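Local coordinates for protein chymotrypsin (Cellulomonas bogoriensis, PDB 2EA3) that probably cleaves peptide bonds inside protein chains as a serine endopeptidase of the chymotrypsin (S1) family, this chain being the protease domain of a longer precursor, at residues G26-G31 with Q167-I172; G45-S50 with D56-R61; A88-A93 with T109-S114; S113-P118 with R123-T128. One frame throughout, in Å; residues are numbered along the deposited sequence.

Contact 1 (G26-G31 with Q167-I172); sequences GFITAG and QPVNPI
The two six-stranded antiparallel barrels of the chymotrypsin fold meet here: Ile28, on strand 26-29 of the first barrel, packs against Val169 and Ile172 at the start of the C-terminal helix 169-176, which follows directly on strand 161-168 of the second. The contact is wholly apolar and buried, with no hydrogen bond between the segments. Ile28 divides its two branches between two partners. Its CG2 rests against Ile172 CG2 at 3.8 Å, while the longer branch reaches further, with Ile28 CD1 4.0 Å from Val169 CG1 and 4.1 Å from Ile172 CD1. That reach follows from the torsions: CG1 stands between the backbone N and the carbonyl carbon (chi1 56°), and CD1 then continues the chain in extended form. Ile28 meets the valine at about a right angle and Ile172 more obliquely, a methyl-to-methyl fit. Phe21 and Val23 of strand 14-23 and Leu178 also touch Ile28, and Tyr57 lies against Ile172. Just before the helix, Gln167 folds back on its own segment: its NE2 donates to Pro168 O at 3.1 Å, nearly straight and on a lone pair in the carbonyl plane. The other end of that amide, OE1, accepts from the backbone N of Asp56. The arrangement is typical of the two-barrel chymotrypsin fold, whose C-terminal helix packs back on the N-terminal barrel.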
loop_
_atom_site.group_PDB
_atom_site.type_symbol
_atom_site.label_atom_id
_atom_site.label_comp_id
_atom_site.label_asym_id
_atom_site.label_seq_id
_atom_site.Cartn_x
_atom_site.Cartn_y
_atom_site.Cartn_z
ATOM N N GLY A 26 0.284 11.192 -8.495
ATOM C CA GLY A 26 -0.300 9.870 -8.616
ATOM C C GLY A 26 -0.424 9.173 -7.286
ATOM O O GLY A 26 -0.846 9.769 -6.317
ATOM N N PHE A 27 -0.086 7.892 -7.256
ATOM C CA PHE A 27 -0.224 7.100 -6.028
ATOM C C PHE A 27 0.905 6.097 -5.892
ATOM O O PHE A 27 1.575 5.734 -6.867
ATOM C CB PHE A 27 -1.617 6.435 -5.908
ATOM C CG PHE A 27 -1.853 5.298 -6.877
ATOM C CD1 PHE A 27 -2.469 5.542 -8.109
ATOM C CD2 PHE A 27 -1.472 3.982 -6.568
ATOM C CE1 PHE A 27 -2.701 4.505 -9.018
ATOM C CE2 PHE A 27 -1.699 2.945 -7.468
ATOM C CZ PHE A 27 -2.324 3.217 -8.704
ATOM N N ILE A 28 1.151 5.681 -4.658
ATOM C CA ILE A 28 2.156 4.683 -4.391
ATOM C C ILE A 28 1.486 3.369 -4.015
ATOM O O ILE A 28 0.342 3.353 -3.522
ATOM C CB ILE A 28 3.161 5.153 -3.308
ATOM C CG1 ILE A 28 2.440 5.540 -2.012
ATOM C CG2 ILE A 28 4.030 6.298 -3.857
ATOM C CD1 ILE A 28 3.424 5.808 -0.855
ATOM N N THR A 29 2.191 2.269 -4.266
ATOM C CA THR A 29 1.610 0.924 -4.182
ATOM C C THR A 29 2.809 -0.023 -4.064
ATOM O O THR A 29 3.932 0.474 -3.899
ATOM C CB THR A 29 0.666 0.635 -5.401
ATOM O OG1 THR A 29 -0.039 -0.615 -5.227
ATOM C CG2 THR A 29 1.459 0.629 -6.753
ATOM N N ALA A 30 2.593 -1.342 -4.163
ATOM C CA ALA A 30 3.688 -2.305 -3.987
ATOM C C ALA A 30 4.391 -2.514 -5.326
ATOM O O ALA A 30 3.742 -2.552 -6.367
ATOM C CB ALA A 30 3.167 -3.661 -3.453
ATOM N N GLY A 31 5.712 -2.643 -5.297
ATOM C CA GLY A 31 6.508 -2.906 -6.519
ATOM C C GLY A 31 6.194 -4.209 -7.217
ATOM O O GLY A 31 6.334 -4.316 -8.434
ATOM N N GLN A 167 5.883 -2.620 3.203
ATOM C CA GLN A 167 6.955 -1.741 2.783
ATOM C C GLN A 167 6.695 -0.355 3.404
ATOM O O GLN A 167 5.682 0.255 3.139
ATOM C CB GLN A 167 6.939 -1.637 1.249
ATOM C CG GLN A 167 7.734 -0.456 0.665
ATOM C CD GLN A 167 9.224 -0.598 0.856
ATOM O OE1 GLN A 167 9.832 -1.555 0.389
ATOM N NE2 GLN A 167 9.830 0.368 1.542
ATOM N N PRO A 168 7.614 0.132 4.238
ATOM C CA PRO A 168 7.416 1.467 4.869
ATOM C C PRO A 168 7.282 2.567 3.833
ATOM O O PRO A 168 7.918 2.483 2.785
ATOM C CB PRO A 168 8.716 1.704 5.657
ATOM C CG PRO A 168 9.409 0.421 5.725
ATOM C CD PRO A 168 8.837 -0.544 4.684
ATOM N N VAL A 169 6.484 3.597 4.112
ATOM C CA VAL A 169 6.286 4.670 3.102
ATOM C C VAL A 169 7.460 5.641 2.965
ATOM O O VAL A 169 7.697 6.162 1.896
ATOM C CB VAL A 169 4.996 5.526 3.321
ATOM C CG1 VAL A 169 3.700 4.737 2.942
ATOM C CG2 VAL A 169 4.951 6.076 4.731
ATOM N N ASN A 170 8.176 5.917 4.050
ATOM C CA ASN A 170 9.210 6.944 3.978
ATOM C C ASN A 170 10.292 6.716 2.920
ATOM O O ASN A 170 10.616 7.653 2.193
ATOM C CB ASN A 170 9.796 7.277 5.371
ATOM C CG ASN A 170 8.810 8.051 6.231
ATOM O OD1 ASN A 170 7.834 8.605 5.722
ATOM N ND2 ASN A 170 9.065 8.102 7.544
ATOM N N PRO A 171 10.834 5.479 2.809
ATOM C CA PRO A 171 11.774 5.212 1.720
ATOM C C PRO A 171 11.192 5.398 0.318
ATOM O O PRO A 171 11.939 5.727 -0.605
ATOM C CB PRO A 171 12.169 3.742 1.940
ATOM C CG PRO A 171 11.950 3.523 3.416
ATOM C CD PRO A 171 10.704 4.310 3.702
ATOM N N ILE A 172 9.881 5.215 0.156
ATOM C CA ILE A 172 9.254 5.413 -1.163
ATOM C C ILE A 172 9.205 6.904 -1.506
ATOM O O ILE A 172 9.543 7.307 -2.615
ATOM C CB ILE A 172 7.811 4.855 -1.225
ATOM C CG1 ILE A 172 7.742 3.445 -0.608
ATOM C CG2 ILE A 172 7.299 4.859 -2.694
ATOM C CD1 ILE A 172 6.307 2.880 -0.451
#

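Contact 2 (G45-S50 with D56-R61); sequences GTFAGS and DYAFVR
This is a beta-hairpin contact: strands 45-51 and 57-62 pair antiparallel in the N-terminal barrel of the chymotrypsin fold, their short axes at 143°. Thr46 and Arg61 form a hydrogen-bonded pair, with Thr46 N to Arg61 O at 3.0 Å and Arg61 N to Thr46 O at 2.9 Å. Ala48 N then donates to Phe59 O at 2.8 Å, almost straight, and Phe59 N to Gly49 O. Between the non-hydrogen-bonded pairs Phe47-Val60 and Ser50-Ala58 the register slips by one residue, a beta bulge around Ala48 and Gly49. Phe47, Ala58 and Val60 share one face with Ser50, and Thr29 of the neighbouring strand touches the first three. At the bulge, Ala48 CB meets Phe59 CD2. Ser50 OG hydrogen-bonds Gly34 O. Asp56, just before the second strand, accepts from His32 N and Ser152 OG through its carboxylate, and its position fits the aspartate of a Ser-His-Asp triad. Beside the Phe47 ring, Ala58 CB sits at the edge, near the ring plane, 3.6 Å from Phe47 CE2. Val60 CG2, set beside its own backbone N, lies over one face of that ring in a CH-pi contact, 3.6 Å from the Phe47 centroid and only 3° off the normal.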
loop_
_atom_site.group_PDB
_atom_site.type_symbol
_atom_site.label_atom_id
_atom_site.label_comp_id
_atom_site.label_asym_id
_atom_site.label_seq_id
_atom_site.Cartn_x
_atom_site.Cartn_y
_atom_site.Cartn_z
ATOM N N GLY A 45 -3.422 5.259 -15.420
ATOM C CA GLY A 45 -2.105 5.671 -14.964
ATOM C C GLY A 45 -1.037 4.786 -15.572
ATOM O O GLY A 45 -1.349 3.854 -16.331
ATOM N N THR A 46 0.218 5.100 -15.248
ATOM C CA THR A 46 1.369 4.340 -15.714
ATOM C C THR A 46 2.370 4.193 -14.583
ATOM O O THR A 46 2.722 5.189 -13.952
ATOM C CB THR A 46 2.051 5.124 -16.851
ATOM O OG1 THR A 46 1.068 5.441 -17.847
ATOM C CG2 THR A 46 3.185 4.344 -17.468
ATOM N N PHE A 47 2.855 2.975 -14.354
ATOM C CA PHE A 47 3.971 2.767 -13.400
ATOM C C PHE A 47 5.182 3.588 -13.838
ATOM O O PHE A 47 5.622 3.474 -14.991
ATOM C CB PHE A 47 4.350 1.292 -13.285
ATOM C CG PHE A 47 3.450 0.517 -12.379
ATOM C CD1 PHE A 47 2.179 0.143 -12.804
ATOM C CD2 PHE A 47 3.866 0.158 -11.102
ATOM C CE1 PHE A 47 1.316 -0.562 -11.961
ATOM C CE2 PHE A 47 3.020 -0.571 -10.258
ATOM C CZ PHE A 47 1.737 -0.926 -10.696
ATOM N N ALA A 48 5.673 4.431 -12.937
ATOM C CA ALA A 48 6.804 5.326 -13.228
ATOM C C ALA A 48 7.965 5.106 -12.256
ATOM O O ALA A 48 8.751 6.008 -11.987
ATOM C CB ALA A 48 6.357 6.765 -13.208
ATOM N N GLY A 49 8.113 3.881 -11.800
ATOM C CA GLY A 49 9.197 3.522 -10.901
ATOM C C GLY A 49 8.686 2.349 -10.100
ATOM O O GLY A 49 7.544 2.387 -9.578
ATOM N N SER A 50 9.491 1.291 -10.047
ATOM C CA SER A 50 9.112 0.066 -9.333
ATOM C C SER A 50 10.363 -0.635 -8.858
ATOM O O SER A 50 11.308 -0.837 -9.643
ATOM C CB SER A 50 8.306 -0.883 -10.230
ATOM O OG SER A 50 7.883 -2.035 -9.512
ATOM N N ASP A 56 9.843 -3.336 -1.926
ATOM C CA ASP A 56 8.574 -3.664 -2.583
ATOM C C ASP A 56 7.732 -2.392 -2.710
ATOM O O ASP A 56 6.752 -2.190 -1.997
ATOM C CB ASP A 56 7.835 -4.814 -1.873
ATOM C CG ASP A 56 6.675 -5.381 -2.716
ATOM O OD1 ASP A 56 5.961 -6.286 -2.212
ATOM O OD2 ASP A 56 6.478 -4.902 -3.866
ATOM N N TYR A 57 8.141 -1.525 -3.624
ATOM C CA TYR A 57 7.429 -0.268 -3.820
ATOM C C TYR A 57 7.351 0.149 -5.262
ATOM O O TYR A 57 8.186 -0.242 -6.071
ATOM C CB TYR A 57 7.987 0.889 -2.971
ATOM C CG TYR A 57 9.436 1.298 -3.198
ATOM C CD1 TYR A 57 10.411 1.023 -2.241
ATOM C CD2 TYR A 57 9.832 1.963 -4.371
ATOM C CE1 TYR A 57 11.772 1.405 -2.448
ATOM C CE2 TYR A 57 11.176 2.365 -4.569
ATOM C CZ TYR A 57 12.126 2.091 -3.612
ATOM O OH TYR A 57 13.442 2.484 -3.833
ATOM N N ALA A 58 6.355 0.980 -5.544
ATOM C CA ALA A 58 6.161 1.529 -6.878
ATOM C C ALA A 58 5.390 2.817 -6.800
ATOM O O ALA A 58 4.677 3.071 -5.835
ATOM C CB ALA A 58 5.455 0.523 -7.784
ATOM N N PHE A 59 5.536 3.624 -7.840
ATOM C CA PHE A 59 4.811 4.867 -7.973
ATOM C C PHE A 59 4.077 4.785 -9.296
ATOM O O PHE A 59 4.684 4.447 -10.323
ATOM C CB PHE A 59 5.805 6.043 -7.995
ATOM C CG PHE A 59 5.213 7.342 -8.485
ATOM C CD1 PHE A 59 4.101 7.910 -7.865
ATOM C CD2 PHE A 59 5.793 8.004 -9.568
ATOM C CE1 PHE A 59 3.563 9.114 -8.324
ATOM C CE2 PHE A 59 5.234 9.215 -10.035
ATOM C CZ PHE A 59 4.138 9.764 -9.399
ATOM N N VAL A 60 2.784 5.108 -9.276
ATOM C CA VAL A 60 1.977 5.119 -10.496
ATOM C C VAL A 60 1.582 6.565 -10.770
ATOM O O VAL A 60 0.943 7.207 -9.936
ATOM C CB VAL A 60 0.729 4.185 -10.365
ATOM C CG1 VAL A 60 -0.201 4.290 -11.621
ATOM C CG2 VAL A 60 1.155 2.742 -10.114
ATOM N N ARG A 61 2.014 7.096 -11.915
ATOM C CA ARG A 61 1.671 8.466 -12.293
ATOM C C ARG A 61 0.284 8.475 -12.903
ATOM O O ARG A 61 -0.008 7.678 -13.789
ATOM C CB ARG A 61 2.670 9.047 -13.310
ATOM C CG ARG A 61 2.410 10.534 -13.628
ATOM C CD ARG A 61 2.868 10.909 -15.032
ATOM N NE ARG A 61 2.503 12.291 -15.400
ATOM C CZ ARG A 61 1.417 12.650 -16.101
ATOM N NH1 ARG A 61 0.544 11.747 -16.557
ATOM N NH2 ARG A 61 1.212 13.937 -16.363
#

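Contact 3 (A88-A93 with T109-S114); sequences APVGSA and TALNSS. With SO4 (sulfate ion), chain B.
Val90 and Leu111 run past each other in opposite directions, and a Val90 methyl and the Leu111 branch carbon make the closest side-chain contact between the loop 88-93 and segment 109-114. Val90 CG2 lies 3.7 Å from Leu111 CG and 4.0 Å from Leu111 CD1, so the valine touches the leucine at its branch point and along one arm. The other methyl is directed at backbone: with CG1 anti to the Val90 N (chi1 170°), it comes within 3.8 Å of Thr109 O. Val90 occupies the second position of a type II beta turn from Pro89 to Ser92, followed by Gly91 with the positive phi usual at the third. Pro89 O closes that turn by accepting twice from Ser92, from its N at 3.2 Å and from its OG at 2.8 Å. Backbone hydrogen bonds with Ile108 hold Gly91 and Ser92. Thr109 and Ala110 form a classic beta bulge opposite Arg127. Next along the chain, Ala93 N donates to O3 of a sulfate ion at 2.8 Å, probably an ion from the crystallisation liquor. No hydrogen bond links the two segments directly, so at this exposed surface of the C-terminal barrel their contact rests on van der Waals packing of the Val90 methyls on Leu111 and on the backbone of Thr109 and Ala110, while backbone bonds with Ile108 and Arg127 hold the two segments separately.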
loop_
_atom_site.group_PDB
_atom_site.type_symbol
_atom_site.label_atom_id
_atom_site.label_comp_id
_atom_site.label_asym_id
_atom_site.label_seq_id
_atom_site.Cartn_x
_atom_site.Cartn_y
_atom_site.Cartn_z
ATOM N N ALA A 88 5.210 4.811 13.180
ATOM C CA ALA A 88 4.753 4.353 14.474
ATOM C C ALA A 88 5.724 3.303 14.969
ATOM O O ALA A 88 6.326 2.568 14.157
ATOM C CB ALA A 88 3.339 3.790 14.378
ATOM N N PRO A 89 5.913 3.230 16.298
ATOM C CA PRO A 89 6.829 2.239 16.843
ATOM C C PRO A 89 6.253 0.828 16.920
ATOM O O PRO A 89 5.043 0.632 16.824
ATOM C CB PRO A 89 7.123 2.780 18.253
ATOM C CG PRO A 89 5.932 3.528 18.624
ATOM C CD PRO A 89 5.358 4.107 17.342
ATOM N N VAL A 90 7.130 -0.151 17.121
ATOM C CA VAL A 90 6.706 -1.525 17.392
ATOM C C VAL A 90 5.665 -1.527 18.525
ATOM O O VAL A 90 5.789 -0.735 19.481
ATOM C CB VAL A 90 7.948 -2.402 17.727
ATOM C CG1 VAL A 90 7.551 -3.777 18.246
ATOM C CG2 VAL A 90 8.863 -2.521 16.490
ATOM N N GLY A 91 4.651 -2.385 18.409
ATOM C CA GLY A 91 3.527 -2.458 19.356
ATOM C C GLY A 91 2.308 -1.630 18.984
ATOM O O GLY A 91 1.228 -1.816 19.555
ATOM N N SER A 92 2.461 -0.726 18.021
ATOM C CA SER A 92 1.364 0.159 17.625
ATOM C C SER A 92 0.213 -0.579 16.963
ATOM O O SER A 92 0.451 -1.510 16.188
ATOM C CB SER A 92 1.848 1.222 16.651
ATOM O OG SER A 92 2.729 2.100 17.330
ATOM N N ALA A 93 -1.018 -0.135 17.240
ATOM C CA ALA A 93 -2.188 -0.671 16.558
ATOM C C ALA A 93 -2.204 -0.068 15.158
ATOM O O ALA A 93 -2.105 1.155 14.980
ATOM C CB ALA A 93 -3.474 -0.316 17.311
ATOM N N THR A 109 4.775 -5.824 14.933
ATOM C CA THR A 109 5.574 -6.691 15.815
ATOM C C THR A 109 7.070 -6.636 15.588
ATOM O O THR A 109 7.834 -7.089 16.431
ATOM C CB THR A 109 5.117 -8.164 15.765
ATOM O OG1 THR A 109 5.275 -8.671 14.443
ATOM C CG2 THR A 109 3.678 -8.302 16.221
ATOM N N ALA A 110 7.486 -6.109 14.445
ATOM C CA ALA A 110 8.901 -5.915 14.133
ATOM C C ALA A 110 9.056 -4.904 13.027
ATOM O O ALA A 110 8.141 -4.696 12.229
ATOM C CB ALA A 110 9.572 -7.234 13.716
ATOM N N LEU A 111 10.225 -4.268 13.000
ATOM C CA LEU A 111 10.639 -3.421 11.896
ATOM C C LEU A 111 11.878 -4.033 11.246
ATOM O O LEU A 111 12.554 -4.889 11.841
ATOM C CB LEU A 111 10.919 -1.996 12.388
ATOM C CG LEU A 111 9.815 -1.289 13.182
ATOM C CD1 LEU A 111 10.386 0.005 13.797
ATOM C CD2 LEU A 111 8.566 -1.015 12.342
ATOM N N ASN A 112 12.164 -3.609 10.022
ATOM C CA ASN A 112 13.305 -4.134 9.252
ATOM C C ASN A 112 13.364 -5.670 9.192
ATOM O O ASN A 112 14.430 -6.263 9.379
ATOM C CB ASN A 112 14.629 -3.551 9.774
ATOM C CG ASN A 112 15.692 -3.418 8.675
ATOM O OD1 ASN A 112 15.383 -3.379 7.486
ATOM N ND2 ASN A 112 16.957 -3.340 9.081
ATOM N N SER A 113 12.216 -6.302 8.943
ATOM C CA SER A 113 12.124 -7.746 8.738
ATOM C C SER A 113 12.441 -8.088 7.289
ATOM O O SER A 113 12.268 -7.261 6.395
ATOM C CB SER A 113 10.700 -8.234 9.024
ATOM O OG SER A 113 10.455 -8.267 10.404
ATOM N N SER A 114 12.871 -9.322 7.068
ATOM C CA SER A 114 13.106 -9.841 5.722
ATOM C C SER A 114 12.138 -10.988 5.462
ATOM O O SER A 114 11.759 -11.732 6.388
ATOM C CB SER A 114 14.549 -10.334 5.576
ATOM O OG SER A 114 15.465 -9.247 5.519
HETATM S S SO4 B . -1.260 2.602 20.088
HETATM O O1 SO4 B . -2.301 3.538 20.489
HETATM O O2 SO4 B . -1.297 1.422 20.945
HETATM O O3 SO4 B . -1.459 2.196 18.702
HETATM O O4 SO4 B . 0.046 3.244 20.219
#

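Contact 4 (S113-P118 with R123-T128). With SO4 (sulfate ion), chain D.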
loop_
_atom_site.group_PDB
_atom_site.type_symbol
_atom_site.label_atom_id
_atom_site.label_comp_id
_atom_site.label_asym_id
_atom_site.label_seq_id
_atom_site.Cartn_x
_atom_site.Cartn_y
_atom_site.Cartn_z
ATOM N N SER A 113 12.216 -6.302 8.943
ATOM C CA SER A 113 12.124 -7.746 8.738
ATOM C C SER A 113 12.441 -8.088 7.289
ATOM O O SER A 113 12.268 -7.261 6.395
ATOM C CB SER A 113 10.700 -8.234 9.024
ATOM O OG SER A 113 10.455 -8.267 10.404
ATOM N N SER A 114 12.871 -9.322 7.068
ATOM C CA SER A 114 13.106 -9.841 5.722
ATOM C C SER A 114 12.138 -10.988 5.462
ATOM O O SER A 114 11.759 -11.732 6.388
ATOM C CB SER A 114 14.549 -10.334 5.576
ATOM O OG SER A 114 15.465 -9.247 5.519
ATOM N N VAL A 115 11.700 -11.112 4.215
ATOM C CA VAL A 115 10.949 -12.281 3.791
ATOM C C VAL A 115 11.518 -12.746 2.465
ATOM O O VAL A 115 12.092 -11.952 1.731
ATOM C CB VAL A 115 9.426 -12.007 3.618
ATOM C CG1 VAL A 115 8.830 -11.499 4.892
ATOM C CG2 VAL A 115 9.153 -11.022 2.511
ATOM N N THR A 116 11.326 -14.024 2.152
ATOM C CA THR A 116 11.749 -14.552 0.880
ATOM C C THR A 116 10.517 -15.018 0.123
ATOM O O THR A 116 9.888 -16.008 0.501
ATOM C CB THR A 116 12.807 -15.686 1.018
ATOM O OG1 THR A 116 13.950 -15.182 1.729
ATOM C CG2 THR A 116 13.243 -16.182 -0.381
ATOM N N TYR A 117 10.160 -14.251 -0.907
ATOM C CA TYR A 117 9.088 -14.587 -1.851
ATOM C C TYR A 117 9.673 -15.499 -2.921
ATOM O O TYR A 117 10.894 -15.608 -3.023
ATOM C CB TYR A 117 8.558 -13.317 -2.539
ATOM C CG TYR A 117 7.865 -12.331 -1.617
ATOM C CD1 TYR A 117 8.408 -11.066 -1.368
ATOM C CD2 TYR A 117 6.651 -12.652 -1.017
ATOM C CE1 TYR A 117 7.742 -10.137 -0.516
ATOM C CE2 TYR A 117 5.993 -11.745 -0.169
ATOM C CZ TYR A 117 6.545 -10.500 0.082
ATOM O OH TYR A 117 5.882 -9.629 0.931
ATOM N N PRO A 118 8.811 -16.157 -3.727
ATOM C CA PRO A 118 9.308 -16.885 -4.900
ATOM C C PRO A 118 10.308 -16.074 -5.729
ATOM O O PRO A 118 11.302 -16.628 -6.203
ATOM C CB PRO A 118 8.026 -17.160 -5.695
ATOM C CG PRO A 118 6.979 -17.320 -4.611
ATOM C CD PRO A 118 7.347 -16.310 -3.563
ATOM N N ARG A 123 13.709 -6.887 1.965
ATOM C CA ARG A 123 14.187 -6.507 3.294
ATOM C C ARG A 123 13.556 -5.191 3.721
ATOM O O ARG A 123 12.886 -4.522 2.933
ATOM C CB ARG A 123 15.718 -6.374 3.298
ATOM C CG ARG A 123 16.436 -7.648 2.899
ATOM C CD ARG A 123 17.943 -7.418 2.686
ATOM N NE ARG A 123 18.550 -8.662 2.212
ATOM C CZ ARG A 123 18.718 -8.968 0.925
ATOM N NH1 ARG A 123 18.356 -8.106 -0.027
ATOM N NH2 ARG A 123 19.264 -10.133 0.588
ATOM N N GLY A 124 13.752 -4.834 4.980
ATOM C CA GLY A 124 13.328 -3.529 5.464
ATOM C C GLY A 124 11.850 -3.404 5.737
ATOM O O GLY A 124 11.332 -2.277 5.783
ATOM N N LEU A 125 11.181 -4.545 5.939
ATOM C CA LEU A 125 9.715 -4.592 6.039
ATOM C C LEU A 125 9.179 -4.464 7.455
ATOM O O LEU A 125 9.823 -4.894 8.425
ATOM C CB LEU A 125 9.192 -5.901 5.443
ATOM C CG LEU A 125 9.486 -6.086 3.949
ATOM C CD1 LEU A 125 8.988 -7.429 3.488
ATOM C CD2 LEU A 125 8.841 -4.960 3.129
ATOM N N ILE A 126 7.990 -3.882 7.558
ATOM C CA ILE A 126 7.242 -3.827 8.810
ATOM C C ILE A 126 6.488 -5.152 8.968
ATOM O O ILE A 126 5.678 -5.517 8.117
ATOM C CB ILE A 126 6.207 -2.676 8.807
ATOM C CG1 ILE A 126 6.898 -1.329 8.586
ATOM C CG2 ILE A 126 5.411 -2.678 10.113
ATOM C CD1 ILE A 126 5.940 -0.216 8.225
ATOM N N ARG A 127 6.764 -5.882 10.041
ATOM C CA ARG A 127 6.043 -7.126 10.319
ATOM C C ARG A 127 4.831 -6.841 11.204
ATOM O O ARG A 127 4.943 -6.105 12.186
ATOM C CB ARG A 127 6.978 -8.131 11.003
ATOM C CG ARG A 127 6.391 -9.527 11.126
ATOM C CD ARG A 127 7.341 -10.480 11.853
ATOM N NE ARG A 127 6.552 -11.554 12.456
ATOM C CZ ARG A 127 6.563 -12.832 12.078
ATOM N NH1 ARG A 127 7.362 -13.253 11.102
ATOM N NH2 ARG A 127 5.778 -13.705 12.703
ATOM N N THR A 128 3.681 -7.424 10.859
ATOM C CA THR A 128 2.448 -7.227 11.658
ATOM C C THR A 128 1.624 -8.493 11.825
ATOM O O THR A 128 1.838 -9.475 11.113
ATOM C CB THR A 128 1.484 -6.206 11.017
ATOM O OG1 THR A 128 0.781 -6.831 9.922
ATOM C CG2 THR A 128 2.245 -4.932 10.536
HETATM S S SO4 D . 20.941 -10.196 -3.057
HETATM O O1 SO4 D . 20.598 -8.827 -2.681
HETATM O O2 SO4 D . 20.467 -11.120 -2.027
HETATM O O3 SO4 D . 20.307 -10.532 -4.332
HETATM O O4 SO4 D . 22.394 -10.301 -3.188
HETATM O O HOH W 1 15.717 -6.584 6.581
HETATM O O HOH W 2 18.100 -10.237 4.436
#
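Strands 113-117 and 125-128 diverge at 88° between their short axes, after a single antiparallel hydrogen-bonded pair, Ser113 with Leu125, which is part of a G1 beta bulge in which Gly124 and Leu125 both face Ser113. Strand 125-128 belongs to the C-terminal barrel of the chymotrypsin fold, whereas 113-117 pairs with 120-123 in a separate two-stranded ribbon. The bonds of the pair run from Ser113 N to Leu125 O at 2.8 Å and from Leu125 N to Ser113 O at 3.0 Å. Beyond it, the Val115 and Leu125 side chains cross at about a right angle, with Val115 CG2 3.7 Å from Leu125 CD1. The same Val115 methyl lies over one face of the Tyr117 ring, offset toward its rim, and Tyr117 OH bonds Ser152 OG. Ser113 OG packs against Arg127 CB, a contact with the aliphatic root of that arginine. On the solvent side, Ser114 OG sits beside Arg123 CG and bonds two waters. One of these accepts from Gly124 N, the other from Arg123 NE at 2.8 Å. The extended Arg123 chain carries its guanidinium outward to a sulfate ion, probably from the crystallisation liquor: Arg123 NH2 donates to sulfate O2 at 3.0 Å, and that oxygen lies at the guanidinium edge, in its plane.

Contact 1 is fully buried and contact 2 partly so; contacts 3 and 4 lie at the surface. Contacts 1 and 2 share the N-terminal barrel, where strands 26-29 and 57-62 are neighbours and Phe27 O probably bonds Val60 N. Contacts 3 and 4 share Ser113 and Ser114, and their strands 102-110 and 125-128 adjoin in the C-terminal barrel. Contact 1 bridges the halves, touching contact 4 through Pro168 and Gly124. Contacts 2 and 3, with centres about 25 Å apart, lie on opposite sides of the chain's centre. Aliphatic packing alone joins the segments in contact 1, backbone bonding dominates contact 2, and the surface contacts 3 and 4 each bring in a sulfate ion, contact 4 two bridging waters as well.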